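Proline dehydrogenase (Bradyrhizobium japonicum USDA 110, PDB 3HAZ) probably oxidises proline to glutamate in two steps, using FAD in a proline dehydrogenase unit and NAD in an aldehyde dehydrogenase unit. Local coordinates at residues Ile849-Phe860 and Val870-Thr878; Ala555-Trp566 and Gly703-Leu711. All coordinates share one frame; numbering follows the deposited sequence.

Contact 1 of 2, residues Ile849-Phe860 and Val870-Thr878; sequences IARMKTEARLHF and VAPHIFELT
With CG anti to its carbonyl carbon (chi1 -66°), Phe875 turns its ring under the last turns of helix 839-855, where Met852 sets CB over the middle of the ring face in a CH-pi contact, 3.4 Å from the ring centroid. The Met852 chain then bends twice, so that SD stands farther off above the same face in a Met-aromatic contact and meets Leu877 CD1. Ile849 repeats the theme one turn earlier: its CD1 lies over the His873 ring, 3.6 Å from the centroid, a second CH-pi contact. His873 ND1 donates to Ala871 O at 2.8 Å, which helps to fix the rotation of that ring. Helix and hairpin belong to the aldehyde dehydrogenase unit, and strand 857-861 forms an edge of its sheet within the chain. His859 and Phe860 both face Ile874, a classic beta bulge, and Ile874 O accepts a bond from His859 N at 2.8 Å and a weak one from Phe860 N. On the face opposite Phe875, Glu876 OE1 receives His859 NE2 on its anti lone pair (2.7 Å), ring and carboxylate nearly coplanar. OE1 also lies over an Arg857 guanidinium face, a long salt bridge without a directed N-H, while Arg896 pairs with OE2.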
loop_
_atom_site.group_PDB
_atom_site.type_symbol
_atom_site.label_atom_id
_atom_site.label_comp_id
_atom_site.label_asym_id
_atom_site.label_seq_id
_atom_site.Cartn_x
_atom_site.Cartn_y
_atom_site.Cartn_z
ATOM N N ILE A 849 -43.107 11.444 -47.946
ATOM C CA ILE A 849 -44.338 10.800 -47.507
ATOM C C ILE A 849 -45.243 10.482 -48.701
ATOM O O ILE A 849 -45.765 9.371 -48.815
ATOM C CB ILE A 849 -45.079 11.663 -46.469
ATOM C CG1 ILE A 849 -44.404 11.512 -45.101
ATOM C CG2 ILE A 849 -46.558 11.269 -46.394
ATOM C CD1 ILE A 849 -44.727 12.612 -44.111
ATOM N N ALA A 850 -45.411 11.451 -49.597
ATOM C CA ALA A 850 -46.219 11.240 -50.797
ATOM C C ALA A 850 -45.677 10.071 -51.617
ATOM O O ALA A 850 -46.430 9.204 -52.058
ATOM C CB ALA A 850 -46.266 12.507 -51.641
ATOM N N ARG A 851 -44.361 10.050 -51.808
ATOM C CA ARG A 851 -43.708 8.987 -52.560
ATOM C C ARG A 851 -43.883 7.620 -51.897
ATOM O O ARG A 851 -44.161 6.624 -52.565
ATOM C CB ARG A 851 -42.221 9.306 -52.726
ATOM C CG ARG A 851 -41.434 8.259 -53.497
ATOM N N MET A 852 -43.713 7.577 -50.579
ATOM C CA MET A 852 -43.820 6.329 -49.837
ATOM C C MET A 852 -45.238 5.775 -49.877
ATOM O O MET A 852 -45.432 4.563 -49.938
ATOM C CB MET A 852 -43.361 6.512 -48.382
ATOM C CG MET A 852 -41.853 6.519 -48.182
ATOM S SD MET A 852 -41.006 4.991 -48.661
ATOM C CE MET A 852 -40.498 5.421 -50.327
ATOM N N LYS A 853 -46.231 6.658 -49.848
ATOM C CA LYS A 853 -47.618 6.211 -49.953
ATOM C C LYS A 853 -47.892 5.423 -51.240
ATOM O O LYS A 853 -48.740 4.532 -51.249
ATOM C CB LYS A 853 -48.586 7.391 -49.860
ATOM C CG LYS A 853 -48.708 7.994 -48.479
ATOM C CD LYS A 853 -49.900 8.933 -48.417
ATOM C CE LYS A 853 -49.863 9.777 -47.157
ATOM N NZ LYS A 853 -50.741 10.966 -47.297
ATOM N N THR A 854 -47.190 5.753 -52.325
ATOM C CA THR A 854 -47.394 5.039 -53.589
ATOM C C THR A 854 -46.434 3.868 -53.777
ATOM O O THR A 854 -46.586 3.093 -54.726
ATOM C CB THR A 854 -47.249 5.957 -54.828
ATOM O OG1 THR A 854 -45.888 6.380 -54.951
ATOM C CG2 THR A 854 -48.162 7.171 -54.734
ATOM N N GLU A 855 -45.449 3.745 -52.885
ATOM C CA GLU A 855 -44.428 2.698 -52.993
ATOM C C GLU A 855 -44.449 1.638 -51.894
ATOM O O GLU A 855 -43.883 0.562 -52.069
ATOM C CB GLU A 855 -43.022 3.303 -53.036
ATOM C CG GLU A 855 -42.395 3.311 -54.408
ATOM C CD GLU A 855 -42.382 4.689 -55.024
ATOM O OE1 GLU A 855 -43.237 4.957 -55.893
ATOM O OE2 GLU A 855 -41.521 5.504 -54.626
ATOM N N ALA A 856 -45.071 1.941 -50.760
ATOM C CA ALA A 856 -45.004 1.045 -49.612
ATOM C C ALA A 856 -46.282 1.083 -48.774
ATOM O O ALA A 856 -47.066 2.030 -48.872
ATOM C CB ALA A 856 -43.795 1.397 -48.762
ATOM N N ARG A 857 -46.487 0.061 -47.944
ATOM C CA ARG A 857 -47.692 -0.011 -47.122
ATOM C C ARG A 857 -47.704 1.094 -46.081
ATOM O O ARG A 857 -46.716 1.311 -45.391
ATOM C CB ARG A 857 -47.832 -1.371 -46.420
ATOM C CG ARG A 857 -49.248 -1.602 -45.868
ATOM C CD ARG A 857 -49.378 -2.784 -44.890
ATOM N NE ARG A 857 -48.563 -3.942 -45.251
ATOM C CZ ARG A 857 -48.740 -5.163 -44.754
ATOM N NH1 ARG A 857 -47.942 -6.154 -45.129
ATOM N NH2 ARG A 857 -49.719 -5.398 -43.888
ATOM N N LEU A 858 -48.823 1.800 -45.978
ATOM C CA LEU A 858 -48.986 2.790 -44.924
ATOM C C LEU A 858 -49.598 2.141 -43.688
ATOM O O LEU A 858 -50.736 1.673 -43.728
ATOM C CB LEU A 858 -49.881 3.932 -45.397
ATOM C CG LEU A 858 -50.221 4.977 -44.333
ATOM C CD1 LEU A 858 -48.983 5.771 -43.924
ATOM C CD2 LEU A 858 -51.316 5.902 -44.842
ATOM N N HIS A 859 -48.847 2.097 -42.592
ATOM C CA HIS A 859 -49.402 1.577 -41.349
ATOM C C HIS A 859 -50.008 2.698 -40.514
ATOM O O HIS A 859 -50.952 2.475 -39.766
ATOM C CB HIS A 859 -48.355 0.798 -40.541
ATOM C CG HIS A 859 -48.094 -0.582 -41.061
ATOM N ND1 HIS A 859 -48.981 -1.621 -40.891
ATOM C CD2 HIS A 859 -47.047 -1.092 -41.751
ATOM C CE1 HIS A 859 -48.493 -2.713 -41.450
ATOM N NE2 HIS A 859 -47.321 -2.419 -41.982
ATOM N N PHE A 860 -49.472 3.907 -40.643
ATOM C CA PHE A 860 -49.977 5.026 -39.857
ATOM C C PHE A 860 -49.581 6.367 -40.447
ATOM O O PHE A 860 -48.421 6.586 -40.802
ATOM C CB PHE A 860 -49.484 4.944 -38.403
ATOM C CG PHE A 860 -49.994 6.059 -37.527
ATOM C CD1 PHE A 860 -49.155 7.085 -37.127
ATOM C CD2 PHE A 860 -51.320 6.086 -37.119
ATOM C CE1 PHE A 860 -49.623 8.112 -36.325
ATOM C CE2 PHE A 860 -51.796 7.110 -36.320
ATOM C CZ PHE A 860 -50.946 8.125 -35.924
ATOM N N VAL A 870 -45.222 18.053 -39.056
ATOM C CA VAL A 870 -45.324 16.758 -39.718
ATOM C C VAL A 870 -45.545 15.672 -38.663
ATOM O O VAL A 870 -44.747 15.526 -37.745
ATOM C CB VAL A 870 -44.064 16.438 -40.536
ATOM C CG1 VAL A 870 -44.196 15.071 -41.185
ATOM C CG2 VAL A 870 -43.836 17.508 -41.593
ATOM N N ALA A 871 -46.636 14.925 -38.789
ATOM C CA ALA A 871 -46.979 13.893 -37.818
ATOM C C ALA A 871 -46.171 12.613 -38.038
ATOM O O ALA A 871 -45.627 12.394 -39.118
ATOM C CB ALA A 871 -48.487 13.592 -37.867
ATOM N N PRO A 872 -46.090 11.763 -37.006
ATOM C CA PRO A 872 -45.453 10.454 -37.170
ATOM C C PRO A 872 -46.080 9.658 -38.316
ATOM O O PRO A 872 -47.299 9.642 -38.502
ATOM C CB PRO A 872 -45.720 9.767 -35.824
ATOM C CG PRO A 872 -45.819 10.904 -34.854
ATOM C CD PRO A 872 -46.522 11.996 -35.616
ATOM N N HIS A 873 -45.228 9.022 -39.105
ATOM C CA HIS A 873 -45.681 8.168 -40.183
ATOM C C HIS A 873 -44.953 6.842 -40.071
ATOM O O HIS A 873 -43.781 6.800 -39.706
ATOM C CB HIS A 873 -45.388 8.808 -41.546
ATOM C CG HIS A 873 -46.391 9.838 -41.966
ATOM N ND1 HIS A 873 -46.446 11.097 -41.410
ATOM C CD2 HIS A 873 -47.365 9.801 -42.908
ATOM C CE1 HIS A 873 -47.416 11.788 -41.980
ATOM N NE2 HIS A 873 -47.991 11.024 -42.890
ATOM N N ILE A 874 -45.650 5.756 -40.383
ATOM C CA ILE A 874 -45.015 4.456 -40.422
ATOM C C ILE A 874 -45.303 3.798 -41.758
ATOM O O ILE A 874 -46.463 3.583 -42.119
ATOM C CB ILE A 874 -45.518 3.537 -39.294
ATOM C CG1 ILE A 874 -45.300 4.203 -37.931
ATOM C CG2 ILE A 874 -44.811 2.192 -39.370
ATOM C CD1 ILE A 874 -46.103 3.574 -36.803
ATOM N N PHE A 875 -44.241 3.490 -42.492
ATOM C CA PHE A 875 -44.364 2.749 -43.737
ATOM C C PHE A 875 -43.653 1.421 -43.582
ATOM O O PHE A 875 -42.634 1.326 -42.890
ATOM C CB PHE A 875 -43.741 3.518 -44.907
ATOM C CG PHE A 875 -44.447 4.793 -45.237
ATOM C CD1 PHE A 875 -43.951 6.008 -44.791
ATOM C CD2 PHE A 875 -45.608 4.782 -45.994
ATOM C CE1 PHE A 875 -44.607 7.185 -45.090
ATOM C CE2 PHE A 875 -46.262 5.954 -46.297
ATOM C CZ PHE A 875 -45.761 7.157 -45.848
ATOM N N GLU A 876 -44.192 0.395 -44.226
ATOM C CA GLU A 876 -43.502 -0.883 -44.303
ATOM C C GLU A 876 -42.986 -1.081 -45.719
ATOM O O GLU A 876 -43.732 -0.952 -46.692
ATOM C CB GLU A 876 -44.415 -2.047 -43.888
ATOM C CG GLU A 876 -43.800 -3.421 -44.149
ATOM C CD GLU A 876 -44.578 -4.560 -43.507
ATOM O OE1 GLU A 876 -45.587 -4.296 -42.820
ATOM O OE2 GLU A 876 -44.170 -5.725 -43.681
ATOM N N LEU A 877 -41.700 -1.375 -45.818
ATOM C CA LEU A 877 -41.037 -1.611 -47.086
ATOM C C LEU A 877 -41.024 -3.102 -47.366
ATOM O O LEU A 877 -40.989 -3.912 -46.439
ATOM C CB LEU A 877 -39.585 -1.134 -46.992
ATOM C CG LEU A 877 -39.189 0.322 -47.250
ATOM C CD1 LEU A 877 -40.347 1.291 -47.016
ATOM C CD2 LEU A 877 -37.939 0.689 -46.411
ATOM N N THR A 878 -41.019 -3.458 -48.645
ATOM C CA THR A 878 -40.796 -4.835 -49.057
ATOM C C THR A 878 -39.354 -5.212 -48.765
ATOM O O THR A 878 -39.073 -6.295 -48.257
ATOM C CB THR A 878 -41.056 -5.018 -50.565
ATOM O OG1 THR A 878 -42.448 -4.825 -50.840
ATOM C CG2 THR A 878 -40.646 -6.410 -51.011
HETATM O O HOH W 1 -49.854 12.265 -44.437
HETATM O O HOH W 2 -43.190 -2.050 -50.764
#

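Contact 2 of 2, residues Ala555-Trp566 and Gly703-Leu711; sequences AVAAARAGFAGW and GIPKSALYL
The 555-566 segment of helix 549-567 runs nearly antiparallel to strand 709-711, at 167° with axes 8.5 Å apart; the backbones come closest just before the strand, where Gly562 CA lies 3.4 Å from Ser707 O in a CA-H...O contact. The glycine, with no side chain, lets the carbonyl come this near. Water 3 joins the same two residues, donating to Gly562 O and bonded to Ser707 OG. Nearer the start of the helical segment, Tyr710 sets its ring against three alanines: Ala558 CB touches CZ at 3.5 Å, Ala559 CB meets CD1, and Ala555 O lies over one face, with Lys706 O over the opposite one. Strand 709-711 pairs in parallel with strand 679-683 in the NAD-binding sheet of the aldehyde dehydrogenase fold, and helix 549-567 packs on this strand and the loop leading into it. At the other end, Trp566 carries its indole out from the helix with CG anti to the backbone N (chi1 -178°). Ala708 CB sits over one face, Pro705 CD approaches CZ3 at 3.4 Å, Ile704 CD1 reaches CH2, and NE1 donates to Leu674 O. Replacing Trp566 by alanine is likely to open a gap beside Pro705 and Ile704 and leave Leu674 O without that donor.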
loop_
_atom_site.group_PDB
_atom_site.type_symbol
_atom_site.label_atom_id
_atom_site.label_comp_id
_atom_site.label_asym_id
_atom_site.label_seq_id
_atom_site.Cartn_x
_atom_site.Cartn_y
_atom_site.Cartn_z
ATOM N N ALA A 555 -13.128 38.505 -39.283
ATOM C CA ALA A 555 -13.280 37.648 -38.114
ATOM C C ALA A 555 -12.117 36.666 -38.005
ATOM O O ALA A 555 -11.547 36.486 -36.928
ATOM C CB ALA A 555 -14.608 36.909 -38.168
ATOM N N VAL A 556 -11.763 36.037 -39.123
ATOM C CA VAL A 556 -10.650 35.094 -39.145
ATOM C C VAL A 556 -9.342 35.797 -38.800
ATOM O O VAL A 556 -8.540 35.290 -38.013
ATOM C CB VAL A 556 -10.520 34.392 -40.516
ATOM C CG1 VAL A 556 -9.317 33.460 -40.528
ATOM C CG2 VAL A 556 -11.783 33.615 -40.830
ATOM N N ALA A 557 -9.124 36.967 -39.389
ATOM C CA ALA A 557 -7.910 37.723 -39.110
ATOM C C ALA A 557 -7.835 38.064 -37.626
ATOM O O ALA A 557 -6.782 37.934 -37.005
ATOM C CB ALA A 557 -7.854 38.993 -39.962
ATOM N N ALA A 558 -8.960 38.490 -37.059
ATOM C CA ALA A 558 -9.015 38.841 -35.646
ATOM C C ALA A 558 -8.790 37.613 -34.750
ATOM O O ALA A 558 -8.055 37.676 -33.761
ATOM C CB ALA A 558 -10.340 39.512 -35.320
ATOM N N ALA A 559 -9.425 36.499 -35.104
ATOM C CA ALA A 559 -9.212 35.250 -34.383
ATOM C C ALA A 559 -7.750 34.837 -34.481
ATOM O O ALA A 559 -7.154 34.408 -33.499
ATOM C CB ALA A 559 -10.118 34.150 -34.933
ATOM N N ARG A 560 -7.174 34.981 -35.671
ATOM C CA ARG A 560 -5.770 34.639 -35.899
ATOM C C ARG A 560 -4.825 35.415 -34.980
ATOM O O ARG A 560 -3.862 34.856 -34.448
ATOM C CB ARG A 560 -5.395 34.881 -37.363
ATOM C CG ARG A 560 -3.951 34.551 -37.690
ATOM C CD ARG A 560 -3.776 34.254 -39.172
ATOM N NE ARG A 560 -2.470 33.668 -39.471
ATOM C CZ ARG A 560 -1.500 34.297 -40.127
ATOM N NH1 ARG A 560 -0.343 33.686 -40.353
ATOM N NH2 ARG A 560 -1.687 35.535 -40.563
ATOM N N ALA A 561 -5.102 36.700 -34.793
ATOM C CA ALA A 561 -4.291 37.527 -33.906
ATOM C C ALA A 561 -4.419 37.101 -32.446
ATOM O O ALA A 561 -3.469 37.221 -31.667
ATOM C CB ALA A 561 -4.659 38.996 -34.063
ATOM N N GLY A 562 -5.596 36.605 -32.075
ATOM C CA GLY A 562 -5.852 36.252 -30.692
ATOM C C GLY A 562 -5.341 34.871 -30.319
ATOM O O GLY A 562 -5.303 34.515 -29.142
ATOM N N PHE A 563 -4.949 34.098 -31.328
ATOM C CA PHE A 563 -4.516 32.718 -31.128
ATOM C C PHE A 563 -3.250 32.622 -30.279
ATOM O O PHE A 563 -3.167 31.782 -29.387
ATOM C CB PHE A 563 -4.318 32.015 -32.478
ATOM C CG PHE A 563 -3.493 30.752 -32.396
ATOM C CD1 PHE A 563 -4.004 29.606 -31.803
ATOM C CD2 PHE A 563 -2.214 30.708 -32.929
ATOM C CE1 PHE A 563 -3.247 28.445 -31.727
ATOM C CE2 PHE A 563 -1.453 29.551 -32.864
ATOM C CZ PHE A 563 -1.975 28.415 -32.260
ATOM N N ALA A 564 -2.274 33.487 -30.554
ATOM C CA ALA A 564 -1.000 33.487 -29.824
ATOM C C ALA A 564 -1.169 33.524 -28.302
ATOM O O ALA A 564 -0.587 32.711 -27.580
ATOM C CB ALA A 564 -0.115 34.654 -30.288
ATOM N N GLY A 565 -1.959 34.477 -27.816
ATOM C CA GLY A 565 -2.210 34.593 -26.391
ATOM C C GLY A 565 -3.084 33.489 -25.798
ATOM O O GLY A 565 -2.832 33.015 -24.687
ATOM N N TRP A 566 -4.128 33.080 -26.517
ATOM C CA TRP A 566 -5.016 32.046 -25.990
ATOM C C TRP A 566 -4.289 30.714 -25.897
ATOM O O TRP A 566 -4.360 30.028 -24.881
ATOM C CB TRP A 566 -6.281 31.894 -26.841
ATOM C CG TRP A 566 -7.234 30.879 -26.292
ATOM C CD1 TRP A 566 -7.670 29.741 -26.912
ATOM C CD2 TRP A 566 -7.857 30.894 -25.000
ATOM N NE1 TRP A 566 -8.529 29.054 -26.089
ATOM C CE2 TRP A 566 -8.664 29.742 -24.912
ATOM C CE3 TRP A 566 -7.814 31.773 -23.913
ATOM C CZ2 TRP A 566 -9.425 29.447 -23.781
ATOM C CZ3 TRP A 566 -8.567 31.479 -22.790
ATOM C CH2 TRP A 566 -9.366 30.327 -22.734
ATOM N N GLY A 703 -15.100 33.802 -19.257
ATOM C CA GLY A 703 -13.655 33.946 -19.244
ATOM C C GLY A 703 -12.960 33.727 -20.573
ATOM O O GLY A 703 -11.737 33.838 -20.657
ATOM N N ILE A 704 -13.722 33.406 -21.615
ATOM C CA ILE A 704 -13.146 33.319 -22.953
ATOM C C ILE A 704 -12.898 34.726 -23.497
ATOM O O ILE A 704 -13.829 35.525 -23.607
ATOM C CB ILE A 704 -14.066 32.561 -23.921
ATOM C CG1 ILE A 704 -14.418 31.182 -23.352
ATOM C CG2 ILE A 704 -13.402 32.436 -25.286
ATOM C CD1 ILE A 704 -13.213 30.311 -23.064
ATOM N N PRO A 705 -11.634 35.040 -23.826
ATOM C CA PRO A 705 -11.294 36.362 -24.368
ATOM C C PRO A 705 -12.040 36.687 -25.662
ATOM O O PRO A 705 -12.255 35.806 -26.495
ATOM C CB PRO A 705 -9.788 36.254 -24.641
ATOM C CG PRO A 705 -9.308 35.194 -23.695
ATOM C CD PRO A 705 -10.439 34.203 -23.615
ATOM N N LYS A 706 -12.424 37.949 -25.819
ATOM C CA LYS A 706 -13.084 38.407 -27.037
ATOM C C LYS A 706 -12.234 38.100 -28.269
ATOM O O LYS A 706 -12.764 37.908 -29.360
ATOM C CB LYS A 706 -13.353 39.916 -26.973
ATOM C CG LYS A 706 -14.280 40.368 -25.854
ATOM C CD LYS A 706 -15.691 39.858 -26.061
ATOM C CE LYS A 706 -16.704 40.722 -25.333
ATOM N NZ LYS A 706 -17.025 41.958 -26.105
ATOM N N SER A 707 -10.915 38.062 -28.090
ATOM C CA SER A 707 -9.998 37.827 -29.202
ATOM C C SER A 707 -9.852 36.346 -29.554
ATOM O O SER A 707 -9.221 36.006 -30.554
ATOM C CB SER A 707 -8.624 38.434 -28.902
ATOM O OG SER A 707 -8.131 37.966 -27.661
ATOM N N ALA A 708 -10.441 35.472 -28.741
ATOM C CA ALA A 708 -10.321 34.033 -28.957
ATOM C C ALA A 708 -11.563 33.420 -29.606
ATOM O O ALA A 708 -11.522 32.286 -30.080
ATOM C CB ALA A 708 -10.011 33.321 -27.642
ATOM N N LEU A 709 -12.662 34.168 -29.631
ATOM C CA LEU A 709 -13.937 33.617 -30.087
ATOM C C LEU A 709 -14.805 34.641 -30.814
ATOM O O LEU A 709 -15.212 35.641 -30.224
ATOM C CB LEU A 709 -14.717 33.043 -28.896
ATOM C CG LEU A 709 -16.135 32.532 -29.176
ATOM C CD1 LEU A 709 -16.111 31.344 -30.133
ATOM C CD2 LEU A 709 -16.839 32.159 -27.874
ATOM N N TYR A 710 -15.099 34.375 -32.085
ATOM C CA TYR A 710 -15.947 35.258 -32.881
ATOM C C TYR A 710 -17.135 34.525 -33.493
ATOM O O TYR A 710 -16.999 33.413 -33.999
ATOM C CB TYR A 710 -15.135 35.944 -33.989
ATOM C CG TYR A 710 -14.064 36.865 -33.454
ATOM C CD1 TYR A 710 -12.857 36.358 -32.994
ATOM C CD2 TYR A 710 -14.263 38.238 -33.398
ATOM C CE1 TYR A 710 -11.874 37.193 -32.500
ATOM C CE2 TYR A 710 -13.281 39.086 -32.897
ATOM C CZ TYR A 710 -12.090 38.552 -32.450
ATOM O OH TYR A 710 -11.105 39.374 -31.947
ATOM N N LEU A 711 -18.298 35.164 -33.447
ATOM C CA LEU A 711 -19.488 34.626 -34.090
ATOM C C LEU A 711 -19.713 35.303 -35.437
ATOM O O LEU A 711 -19.766 36.529 -35.519
ATOM C CB LEU A 711 -20.718 34.834 -33.212
ATOM C CG LEU A 711 -21.962 34.090 -33.693
ATOM C CD1 LEU A 711 -21.849 32.611 -33.331
ATOM C CD2 LEU A 711 -23.220 34.700 -33.094
HETATM O O HOH W 3 -6.744 35.579 -27.302
#

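Both contacts lie in the aldehyde dehydrogenase part of the chain, yet their centres are 49 Å apart and their nearest atoms about 28 Å, so neither touches the other. They belong to separate sheets: contact 2 packs a helix against a strand of the NAD-binding sheet, whereas contact 1 forms the edge hairpin of the sheet containing strand 797-803, which follows soon after Cys794, the predicted catalytic residue. Contact 2 joins segments 137 residues apart in sequence; contact 1 closes a short hairpin much later. Each lies some way from a residue that binds NAD, the side chain of Ala555 about 9 Å from that of Lys683, and that of Val870 about 11 Å from that of Trp659.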